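Muscarinic toxin-like protein 3 homolog (Ophiophagus hannah, PDB 3HH7) is a homodimeric three-finger neurotoxin of king cobra venom that probably blocks nicotinic acetylcholine receptors. Local coordinates at residues Thr1-Thr9 against Gly35-Phe43; Tyr22-Ile30 against Lys53-Asn64. One frame throughout, in Å; residues are numbered along the deposited sequence.

Contacts 1 and 2 lie side by side near the centre of the folded chain, their centres about 7 Å apart, and together they build the core of a three-finger toxin. Along the sequence their segments alternate: 1-9, 22-30, 35-43, 53-64. The three-stranded antiparallel sheet runs in the order 34-42, 23-31, 52-58. Contact 2 is the pairing of its central strand with the edge strand 52-58, whereas contact 1 lays the first finger along the other edge strand. The Cys3-Cys24 disulfide joins the two contacts directly, and Glu38 reaches the hydroxyl of Tyr25. At the far edge of contact 2, strand 54-58 pairs with the second subunit, which carries the sheet across the dimer.

Contact 1: Thr1-Thr9 against Gly35-Phe43; sequences TKCYNHQST and GRIERGCTF
Arg39 reaches out of strand 35-42 to His6 and Ser8, its side chain extended from CG to NE. CB lies 3.5 Å from Tyr4 O, and CG and CD continue past His6 O. CD also sits over the face of the imidazole, a CH-pi contact of 3.9 Å to the ring centroid. NE, passing close to His6 CE1, donates to a carboxylate oxygen of the C-terminal residue Gln65. CZ then brings the guanidinium flat onto the ring, the two planes only 7° apart, while Ile37 CG2 lies over the opposite face. NH1 grips two carbonyls, His6 O at 2.9 Å and Ser8 O at 3.1 Å. Both acceptors lie in the guanidinium plane, although the donor stands well above the carbonyl plane of His6. NH2 donates to a water that in turn donates to Ser8 O. These bonds hold the first finger of the three-finger fold, beyond strand 2-4, against an edge strand of the central sheet; strand 2-4 itself runs antiparallel to strand 35-42 without a bridge. With CG between the backbone N and the carbonyl carbon (chi1 61°), the His6 imidazole swings back over the Arg39 side chain. Further along, Ser8 binds Ile37 twice: Ser8 N donates to Ile37 O at 2.8 Å, and Ile37 N donates to Ser8 OG at 3.2 Å, nearly straight at 170°. Toward the disulfide core Gly40 lets the chains close up, its CA 3.2 Å from Tyr4 O. Beyond it Cys3 SG lies 3.8 Å from Cys41 SG, though each sulfur is bonded elsewhere, to Cys24 and Cys17 respectively.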
loop_
_atom_site.group_PDB
_atom_site.type_symbol
_atom_site.label_atom_id
_atom_site.label_comp_id
_atom_site.label_asym_id
_atom_site.label_seq_id
_atom_site.Cartn_x
_atom_site.Cartn_y
_atom_site.Cartn_z
ATOM N N THR A 1 13.828 2.271 -11.940
ATOM C CA THR A 1 13.266 1.789 -10.638
ATOM C C THR A 1 14.025 0.570 -10.124
ATOM O O THR A 1 14.179 -0.415 -10.836
ATOM C CB THR A 1 11.771 1.433 -10.785
ATOM O OG1 THR A 1 11.091 2.507 -11.439
ATOM C CG2 THR A 1 11.141 1.204 -9.431
ATOM N N LYS A 2 14.496 0.658 -8.884
ATOM C CA LYS A 2 15.138 -0.450 -8.175
ATOM C C LYS A 2 14.343 -0.732 -6.902
ATOM O O LYS A 2 14.111 0.166 -6.078
ATOM C CB LYS A 2 16.599 -0.101 -7.832
ATOM C CG LYS A 2 17.296 -1.053 -6.861
ATOM C CD LYS A 2 18.804 -0.790 -6.808
ATOM C CE LYS A 2 19.114 0.634 -6.398
ATOM N NZ LYS A 2 20.588 0.850 -6.220
ATOM N N CYS A 3 13.907 -1.982 -6.758
ATOM C CA CYS A 3 13.064 -2.379 -5.641
ATOM C C CYS A 3 13.720 -3.500 -4.871
ATOM O O CYS A 3 14.396 -4.345 -5.457
ATOM C CB CYS A 3 11.738 -2.917 -6.175
ATOM S SG CYS A 3 10.796 -1.771 -7.162
ATOM N N TYR A 4 13.465 -3.554 -3.567
ATOM C CA TYR A 4 13.761 -4.773 -2.826
ATOM C C TYR A 4 12.917 -5.917 -3.375
ATOM O O TYR A 4 11.775 -5.703 -3.797
ATOM C CB TYR A 4 13.468 -4.602 -1.344
ATOM C CG TYR A 4 14.436 -3.687 -0.645
ATOM C CD1 TYR A 4 15.731 -4.111 -0.356
ATOM C CD2 TYR A 4 14.061 -2.401 -0.275
ATOM C CE1 TYR A 4 16.628 -3.269 0.297
ATOM C CE2 TYR A 4 14.951 -1.556 0.360
ATOM C CZ TYR A 4 16.231 -1.998 0.642
ATOM O OH TYR A 4 17.101 -1.147 1.289
ATOM N N ASN A 5 13.473 -7.127 -3.374
ATOM C CA ASN A 5 12.689 -8.288 -3.797
ATOM C C ASN A 5 12.835 -9.514 -2.916
ATOM O O ASN A 5 12.355 -10.597 -3.271
ATOM C CB ASN A 5 12.941 -8.622 -5.279
ATOM C CG ASN A 5 14.338 -9.142 -5.538
ATOM O OD1 ASN A 5 15.251 -8.905 -4.751
ATOM N ND2 ASN A 5 14.517 -9.843 -6.657
ATOM N N HIS A 6 13.470 -9.336 -1.760
ATOM C CA HIS A 6 13.643 -10.443 -0.823
ATOM C C HIS A 6 12.348 -10.780 -0.091
ATOM O O HIS A 6 11.523 -9.905 0.199
ATOM C CB HIS A 6 14.782 -10.168 0.168
ATOM C CG HIS A 6 14.573 -8.962 1.021
ATOM N ND1 HIS A 6 14.544 -7.684 0.501
ATOM C CD2 HIS A 6 14.424 -8.829 2.361
ATOM C CE1 HIS A 6 14.354 -6.821 1.483
ATOM N NE2 HIS A 6 14.285 -7.487 2.621
ATOM N N GLN A 7 12.171 -12.071 0.177
ATOM C CA GLN A 7 11.017 -12.566 0.912
ATOM C C GLN A 7 11.210 -12.501 2.416
ATOM O O GLN A 7 12.256 -12.884 2.938
ATOM C CB GLN A 7 10.808 -14.065 0.644
ATOM C CG GLN A 7 10.531 -14.440 -0.790
ATOM C CD GLN A 7 10.950 -15.863 -1.068
ATOM O OE1 GLN A 7 12.140 -16.175 -1.075
ATOM N NE2 GLN A 7 9.981 -16.738 -1.286
ATOM N N SER A 8 10.153 -12.085 3.107
ATOM C CA SER A 8 10.090 -12.149 4.561
ATOM C C SER A 8 11.359 -11.639 5.222
ATOM O O SER A 8 11.737 -10.480 5.050
ATOM C CB SER A 8 9.800 -13.580 5.020
ATOM O OG SER A 8 8.617 -14.077 4.419
ATOM N N THR A 9 12.016 -12.505 5.989
ATOM C CA THR A 9 13.209 -12.074 6.740
ATOM C C THR A 9 14.552 -12.519 6.136
ATOM O O THR A 9 15.594 -12.451 6.791
ATOM C CB THR A 9 13.156 -12.534 8.224
ATOM O OG1 THR A 9 13.123 -13.967 8.276
ATOM C CG2 THR A 9 11.929 -11.955 8.927
ATOM N N GLY A 35 3.418 -15.573 9.355
ATOM C CA GLY A 35 3.534 -14.320 8.626
ATOM C C GLY A 35 4.532 -14.438 7.495
ATOM O O GLY A 35 5.614 -15.029 7.657
ATOM N N ARG A 36 4.172 -13.879 6.343
ATOM C CA ARG A 36 5.076 -13.861 5.208
ATOM C C ARG A 36 5.041 -12.513 4.536
ATOM O O ARG A 36 4.025 -11.814 4.608
ATOM C CB ARG A 36 4.714 -14.963 4.238
ATOM C CG ARG A 36 4.913 -16.335 4.866
ATOM C CD ARG A 36 4.685 -17.418 3.880
ATOM N NE ARG A 36 5.777 -17.533 2.932
ATOM C CZ ARG A 36 5.659 -18.090 1.729
ATOM N NH1 ARG A 36 4.485 -18.566 1.319
ATOM N NH2 ARG A 36 6.713 -18.161 0.933
ATOM N N ILE A 37 6.163 -12.138 3.928
ATOM C CA ILE A 37 6.277 -10.869 3.213
ATOM C C ILE A 37 6.827 -11.149 1.831
ATOM O O ILE A 37 7.775 -11.920 1.686
ATOM C CB ILE A 37 7.177 -9.822 3.945
ATOM C CG1 ILE A 37 6.629 -9.516 5.339
ATOM C CG2 ILE A 37 7.223 -8.496 3.170
ATOM C CD1 ILE A 37 7.530 -8.600 6.144
ATOM N N GLU A 38 6.180 -10.575 0.822
ATOM C CA GLU A 38 6.694 -10.590 -0.541
ATOM C C GLU A 38 7.038 -9.165 -0.960
ATOM O O GLU A 38 6.302 -8.219 -0.634
ATOM C CB GLU A 38 5.643 -11.163 -1.476
ATOM C CG GLU A 38 6.104 -11.443 -2.897
ATOM C CD GLU A 38 5.001 -12.084 -3.715
ATOM O OE1 GLU A 38 4.690 -13.268 -3.464
ATOM O OE2 GLU A 38 4.422 -11.407 -4.590
ATOM N N ARG A 39 8.157 -9.005 -1.670
ATOM C CA ARG A 39 8.582 -7.702 -2.164
ATOM C C ARG A 39 9.006 -7.813 -3.617
ATOM O O ARG A 39 9.542 -8.836 -4.046
ATOM C CB ARG A 39 9.796 -7.218 -1.382
ATOM C CG ARG A 39 9.568 -7.031 0.101
ATOM C CD ARG A 39 10.864 -6.557 0.715
ATOM N NE ARG A 39 10.800 -6.327 2.159
ATOM C CZ ARG A 39 10.932 -7.268 3.094
ATOM N NH1 ARG A 39 11.082 -8.557 2.763
ATOM N NH2 ARG A 39 10.881 -6.923 4.371
ATOM N N GLY A 40 8.819 -6.745 -4.379
ATOM C CA GLY A 40 9.367 -6.719 -5.716
ATOM C C GLY A 40 8.902 -5.590 -6.620
ATOM O O GLY A 40 8.258 -4.642 -6.184
ATOM N N CYS A 41 9.295 -5.691 -7.884
ATOM C CA CYS A 41 8.794 -4.836 -8.954
ATOM C C CYS A 41 7.411 -5.269 -9.385
ATOM O O CYS A 41 7.091 -6.465 -9.396
ATOM C CB CYS A 41 9.712 -4.939 -10.175
ATOM S SG CYS A 41 11.332 -4.272 -9.946
ATOM N N THR A 42 6.599 -4.291 -9.771
ATOM C CA THR A 42 5.276 -4.580 -10.323
ATOM C C THR A 42 4.769 -3.413 -11.158
ATOM O O THR A 42 5.219 -2.280 -10.976
ATOM C CB THR A 42 4.255 -4.908 -9.205
ATOM O OG1 THR A 42 3.019 -5.368 -9.782
ATOM C CG2 THR A 42 4.003 -3.676 -8.307
ATOM N N PHE A 43 3.844 -3.699 -12.071
ATOM C CA PHE A 43 3.154 -2.643 -12.814
ATOM C C PHE A 43 1.717 -2.414 -12.317
ATOM O O PHE A 43 1.008 -1.498 -12.777
ATOM C CB PHE A 43 3.191 -2.912 -14.338
ATOM C CG PHE A 43 2.571 -4.221 -14.762
ATOM C CD1 PHE A 43 1.187 -4.368 -14.829
ATOM C CD2 PHE A 43 3.377 -5.292 -15.151
ATOM C CE1 PHE A 43 0.614 -5.573 -15.241
ATOM C CE2 PHE A 43 2.813 -6.506 -15.572
ATOM C CZ PHE A 43 1.433 -6.643 -15.612
HETATM O O HOH W 1 9.785 -11.425 -2.169
HETATM O O HOH W 2 11.109 -8.081 7.089
#

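Contact 2: Tyr22-Ile30 against Lys53-Asn64; sequences YFCYKSSWI and KYVYCCRRDKCN
Tyr54 turns its ring back over strand 23-30, where Ser28 CB rests on one face, 3.6 Å from the ring centroid. With Tyr54 CG between the backbone N and the carbonyl carbon (chi1 67°), the phenol reaches Lys26, whose CE comes within 3.2 Å of Tyr54 OH. Lys26 is fully extended, and its ammonium forms a salt bridge with the terminal carboxylate of Gln65. Hydrogen-bonded and non-hydrogen-bonded antiparallel pairs alternate from Cys24-Cys58 to Ser28-Tyr54, ending in a classic beta bulge in which Lys53 N and Tyr54 N both donate to Ser28 O. Bent at chi2 and chi4, Lys53 lays CE against Ile30 CD1, and a water links Lys53 NZ to Ser28 OG. At the other end Asn64 folds back across Cys24 CB. Its ND2 donates to Tyr25 O at 2.9 Å, almost straight at 175°, while OD1 accepts from Tyr4 N. Phe23 meets Cys57 CB through CE2. Arg59 NH1 approaches Phe23 CD1, but Arg59 NH2 and NE donate to Thr49 O and Gly52 O of the second subunit. The buried amide of Asn64 thus uses both ends to tie the first finger to the central strand, beside the Cys3-Cys24 and Cys58-Cys63 disulfides.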
loop_
_atom_site.group_PDB
_atom_site.type_symbol
_atom_site.label_atom_id
_atom_site.label_comp_id
_atom_site.label_asym_id
_atom_site.label_seq_id
_atom_site.Cartn_x
_atom_site.Cartn_y
_atom_site.Cartn_z
ATOM N N TYR A 22 6.720 0.686 -14.031
ATOM C CA TYR A 22 6.985 -0.156 -12.865
ATOM C C TYR A 22 7.279 0.611 -11.603
ATOM O O TYR A 22 7.971 1.628 -11.597
ATOM C CB TYR A 22 8.155 -1.102 -13.126
ATOM C CG TYR A 22 7.788 -2.299 -13.946
ATOM C CD1 TYR A 22 7.528 -3.528 -13.344
ATOM C CD2 TYR A 22 7.691 -2.207 -15.332
ATOM C CE1 TYR A 22 7.187 -4.635 -14.096
ATOM C CE2 TYR A 22 7.349 -3.309 -16.096
ATOM C CZ TYR A 22 7.102 -4.516 -15.478
ATOM O OH TYR A 22 6.766 -5.600 -16.242
ATOM N N PHE A 23 6.761 0.069 -10.512
ATOM C CA PHE A 23 7.024 0.583 -9.180
ATOM C C PHE A 23 7.274 -0.602 -8.256
ATOM O O PHE A 23 7.345 -1.751 -8.717
ATOM C CB PHE A 23 5.859 1.458 -8.705
ATOM C CG PHE A 23 4.488 0.859 -8.957
ATOM C CD1 PHE A 23 3.817 1.092 -10.160
ATOM C CD2 PHE A 23 3.848 0.110 -7.973
ATOM C CE1 PHE A 23 2.549 0.580 -10.381
ATOM C CE2 PHE A 23 2.577 -0.412 -8.198
ATOM C CZ PHE A 23 1.927 -0.177 -9.405
ATOM N N CYS A 24 7.440 -0.323 -6.972
ATOM C CA CYS A 24 7.739 -1.374 -5.996
ATOM C C CYS A 24 6.525 -1.729 -5.160
ATOM O O CYS A 24 5.624 -0.895 -4.939
ATOM C CB CYS A 24 8.843 -0.917 -5.045
ATOM S SG CYS A 24 10.328 -0.297 -5.857
ATOM N N TYR A 25 6.515 -2.956 -4.653
ATOM C CA TYR A 25 5.517 -3.317 -3.654
ATOM C C TYR A 25 6.107 -4.127 -2.510
ATOM O O TYR A 25 7.160 -4.783 -2.638
ATOM C CB TYR A 25 4.343 -4.084 -4.273
ATOM C CG TYR A 25 4.678 -5.517 -4.630
ATOM C CD1 TYR A 25 4.338 -6.557 -3.770
ATOM C CD2 TYR A 25 5.346 -5.819 -5.815
ATOM C CE1 TYR A 25 4.652 -7.879 -4.087
ATOM C CE2 TYR A 25 5.674 -7.125 -6.151
ATOM C CZ TYR A 25 5.327 -8.151 -5.288
ATOM O OH TYR A 25 5.673 -9.442 -5.645
ATOM N N LYS A 26 5.385 -4.081 -1.405
ATOM C CA LYS A 26 5.609 -4.930 -0.250
ATOM C C LYS A 26 4.237 -5.427 0.200
ATOM O O LYS A 26 3.327 -4.639 0.418
ATOM C CB LYS A 26 6.301 -4.158 0.878
ATOM C CG LYS A 26 6.658 -4.992 2.077
ATOM C CD LYS A 26 7.313 -4.124 3.120
ATOM C CE LYS A 26 7.922 -4.961 4.211
ATOM N NZ LYS A 26 8.388 -4.058 5.323
ATOM N N SER A 27 4.101 -6.740 0.311
ATOM C CA SER A 27 2.840 -7.373 0.671
ATOM C C SER A 27 3.071 -8.292 1.861
ATOM O O SER A 27 3.913 -9.183 1.786
ATOM C CB SER A 27 2.332 -8.174 -0.529
ATOM O OG SER A 27 1.142 -8.868 -0.221
ATOM N N SER A 28 2.344 -8.066 2.954
ATOM C CA SER A 28 2.468 -8.858 4.175
ATOM C C SER A 28 1.164 -9.602 4.391
ATOM O O SER A 28 0.086 -8.985 4.386
ATOM C CB SER A 28 2.741 -7.941 5.368
ATOM O OG SER A 28 2.608 -8.642 6.582
ATOM N N TRP A 29 1.235 -10.918 4.554
ATOM C CA TRP A 29 0.024 -11.698 4.792
ATOM C C TRP A 29 0.271 -12.849 5.774
ATOM O O TRP A 29 1.403 -13.089 6.212
ATOM C CB TRP A 29 -0.567 -12.215 3.473
ATOM C CG TRP A 29 0.203 -13.352 2.865
ATOM C CD1 TRP A 29 -0.109 -14.684 2.939
ATOM C CD2 TRP A 29 1.389 -13.264 2.065
ATOM N NE1 TRP A 29 0.823 -15.427 2.258
ATOM C CE2 TRP A 29 1.751 -14.588 1.709
ATOM C CE3 TRP A 29 2.189 -12.204 1.627
ATOM C CZ2 TRP A 29 2.882 -14.877 0.936
ATOM C CZ3 TRP A 29 3.318 -12.493 0.852
ATOM C CH2 TRP A 29 3.649 -13.820 0.517
ATOM N N ILE A 30 -0.800 -13.523 6.164
ATOM C CA ILE A 30 -0.686 -14.674 7.062
ATOM C C ILE A 30 -1.103 -15.913 6.293
ATOM O O ILE A 30 -2.191 -15.943 5.716
ATOM C CB ILE A 30 -1.588 -14.503 8.321
ATOM C CG1 ILE A 30 -1.175 -13.274 9.131
ATOM C CG2 ILE A 30 -1.562 -15.769 9.193
ATOM C CD1 ILE A 30 -2.347 -12.602 9.857
ATOM N N LYS A 53 -2.273 -8.635 5.658
ATOM C CA LYS A 53 -2.127 -7.614 6.708
ATOM C C LYS A 53 -2.054 -6.231 6.055
ATOM O O LYS A 53 -2.781 -5.304 6.433
ATOM C CB LYS A 53 -0.886 -7.874 7.567
ATOM C CG LYS A 53 -1.011 -9.085 8.509
ATOM C CD LYS A 53 -0.246 -8.823 9.813
ATOM C CE LYS A 53 0.256 -10.091 10.530
ATOM N NZ LYS A 53 1.680 -10.505 10.173
ATOM N N TYR A 54 -1.175 -6.093 5.065
ATOM C CA TYR A 54 -1.090 -4.850 4.311
ATOM C C TYR A 54 -0.471 -5.076 2.955
ATOM O O TYR A 54 0.187 -6.096 2.714
ATOM C CB TYR A 54 -0.309 -3.758 5.100
ATOM C CG TYR A 54 1.159 -4.052 5.299
ATOM C CD1 TYR A 54 2.076 -3.861 4.269
ATOM C CD2 TYR A 54 1.629 -4.501 6.526
ATOM C CE1 TYR A 54 3.439 -4.140 4.437
ATOM C CE2 TYR A 54 2.985 -4.765 6.722
ATOM C CZ TYR A 54 3.879 -4.580 5.673
ATOM O OH TYR A 54 5.216 -4.872 5.852
ATOM N N VAL A 55 -0.731 -4.116 2.067
ATOM C CA VAL A 55 -0.036 -3.988 0.803
ATOM C C VAL A 55 0.449 -2.536 0.727
ATOM O O VAL A 55 -0.296 -1.600 1.051
ATOM C CB VAL A 55 -0.962 -4.266 -0.411
ATOM C CG1 VAL A 55 -0.264 -3.888 -1.720
ATOM C CG2 VAL A 55 -1.320 -5.741 -0.485
ATOM N N TYR A 56 1.698 -2.360 0.311
ATOM C CA TYR A 56 2.274 -1.041 0.144
ATOM C C TYR A 56 2.917 -0.954 -1.218
ATOM O O TYR A 56 3.727 -1.826 -1.576
ATOM C CB TYR A 56 3.322 -0.788 1.239
ATOM C CG TYR A 56 3.993 0.568 1.167
ATOM C CD1 TYR A 56 3.247 1.749 1.184
ATOM C CD2 TYR A 56 5.371 0.659 1.105
ATOM C CE1 TYR A 56 3.872 3.005 1.127
ATOM C CE2 TYR A 56 6.005 1.890 1.049
ATOM C CZ TYR A 56 5.257 3.054 1.074
ATOM O OH TYR A 56 5.925 4.267 1.021
ATOM N N CYS A 57 2.546 0.073 -1.982
ATOM C CA CYS A 57 3.038 0.282 -3.340
ATOM C C CYS A 57 3.640 1.667 -3.403
ATOM O O CYS A 57 3.006 2.623 -2.990
ATOM C CB CYS A 57 1.909 0.141 -4.377
ATOM S SG CYS A 57 1.249 -1.532 -4.403
ATOM N N CYS A 58 4.864 1.762 -3.907
ATOM C CA CYS A 58 5.620 2.998 -3.829
ATOM C C CYS A 58 6.592 3.095 -4.999
ATOM O O CYS A 58 6.972 2.077 -5.596
ATOM C CB CYS A 58 6.330 3.071 -2.475
ATOM S SG CYS A 58 7.469 1.702 -2.163
ATOM N N ARG A 59 6.981 4.329 -5.332
ATOM C CA ARG A 59 7.782 4.580 -6.536
ATOM C C ARG A 59 9.289 4.788 -6.336
ATOM O O ARG A 59 10.064 4.505 -7.245
ATOM C CB ARG A 59 7.221 5.777 -7.313
ATOM C CG ARG A 59 5.864 5.527 -7.893
ATOM C CD ARG A 59 5.571 6.509 -8.995
ATOM N NE ARG A 59 4.243 6.252 -9.528
ATOM C CZ ARG A 59 3.975 5.369 -10.484
ATOM N NH1 ARG A 59 4.946 4.651 -11.034
ATOM N NH2 ARG A 59 2.720 5.202 -10.889
ATOM N N ARG A 60 9.705 5.279 -5.177
ATOM C CA ARG A 60 11.119 5.650 -5.023
ATOM C C ARG A 60 12.003 4.401 -4.914
ATOM O O ARG A 60 11.563 3.363 -4.418
ATOM C CB ARG A 60 11.301 6.568 -3.819
ATOM C CG ARG A 60 10.479 7.862 -3.907
ATOM C CD ARG A 60 10.958 8.816 -5.011
ATOM N NE ARG A 60 12.336 9.241 -4.777
ATOM C CZ ARG A 60 12.675 10.231 -3.953
ATOM N NH1 ARG A 60 11.742 10.904 -3.285
ATOM N NH2 ARG A 60 13.957 10.527 -3.773
ATOM N N ASP A 61 13.241 4.487 -5.397
ATOM C CA ASP A 61 14.165 3.369 -5.273
ATOM C C ASP A 61 14.296 2.926 -3.825
ATOM O O ASP A 61 14.452 3.759 -2.932
ATOM C CB ASP A 61 15.540 3.746 -5.818
ATOM C CG ASP A 61 15.627 3.619 -7.324
ATOM O OD1 ASP A 61 14.577 3.472 -7.988
ATOM O OD2 ASP A 61 16.756 3.689 -7.832
ATOM N N LYS A 62 14.202 1.609 -3.603
ATOM C CA LYS A 62 14.328 1.024 -2.266
ATOM C C LYS A 62 13.261 1.509 -1.292
ATOM O O LYS A 62 13.462 1.521 -0.086
ATOM C CB LYS A 62 15.744 1.244 -1.702
ATOM C CG LYS A 62 16.785 0.420 -2.430
ATOM C CD LYS A 62 18.153 0.584 -1.782
ATOM C CE LYS A 62 19.096 -0.512 -2.252
ATOM N NZ LYS A 62 18.805 -1.805 -1.581
ATOM N N CYS A 63 12.103 1.898 -1.818
ATOM C CA CYS A 63 11.040 2.421 -0.963
ATOM C C CYS A 63 10.284 1.324 -0.197
ATOM O O CYS A 63 9.553 1.604 0.773
ATOM C CB CYS A 63 10.057 3.263 -1.787
ATOM S SG CYS A 63 9.168 2.348 -3.091
ATOM N N ASN A 64 10.440 0.082 -0.661
ATOM C CA ASN A 64 9.643 -1.052 -0.169
ATOM C C ASN A 64 10.384 -2.000 0.792
ATOM O O ASN A 64 10.154 -3.209 0.777
ATOM C CB ASN A 64 9.103 -1.855 -1.364
ATOM C CG ASN A 64 10.207 -2.558 -2.149
ATOM O OD1 ASN A 64 11.344 -2.074 -2.226
ATOM N ND2 ASN A 64 9.874 -3.710 -2.742
HETATM O O HOH W 3 8.765 3.742 -9.712
HETATM O O HOH W 4 2.990 -11.062 7.727
#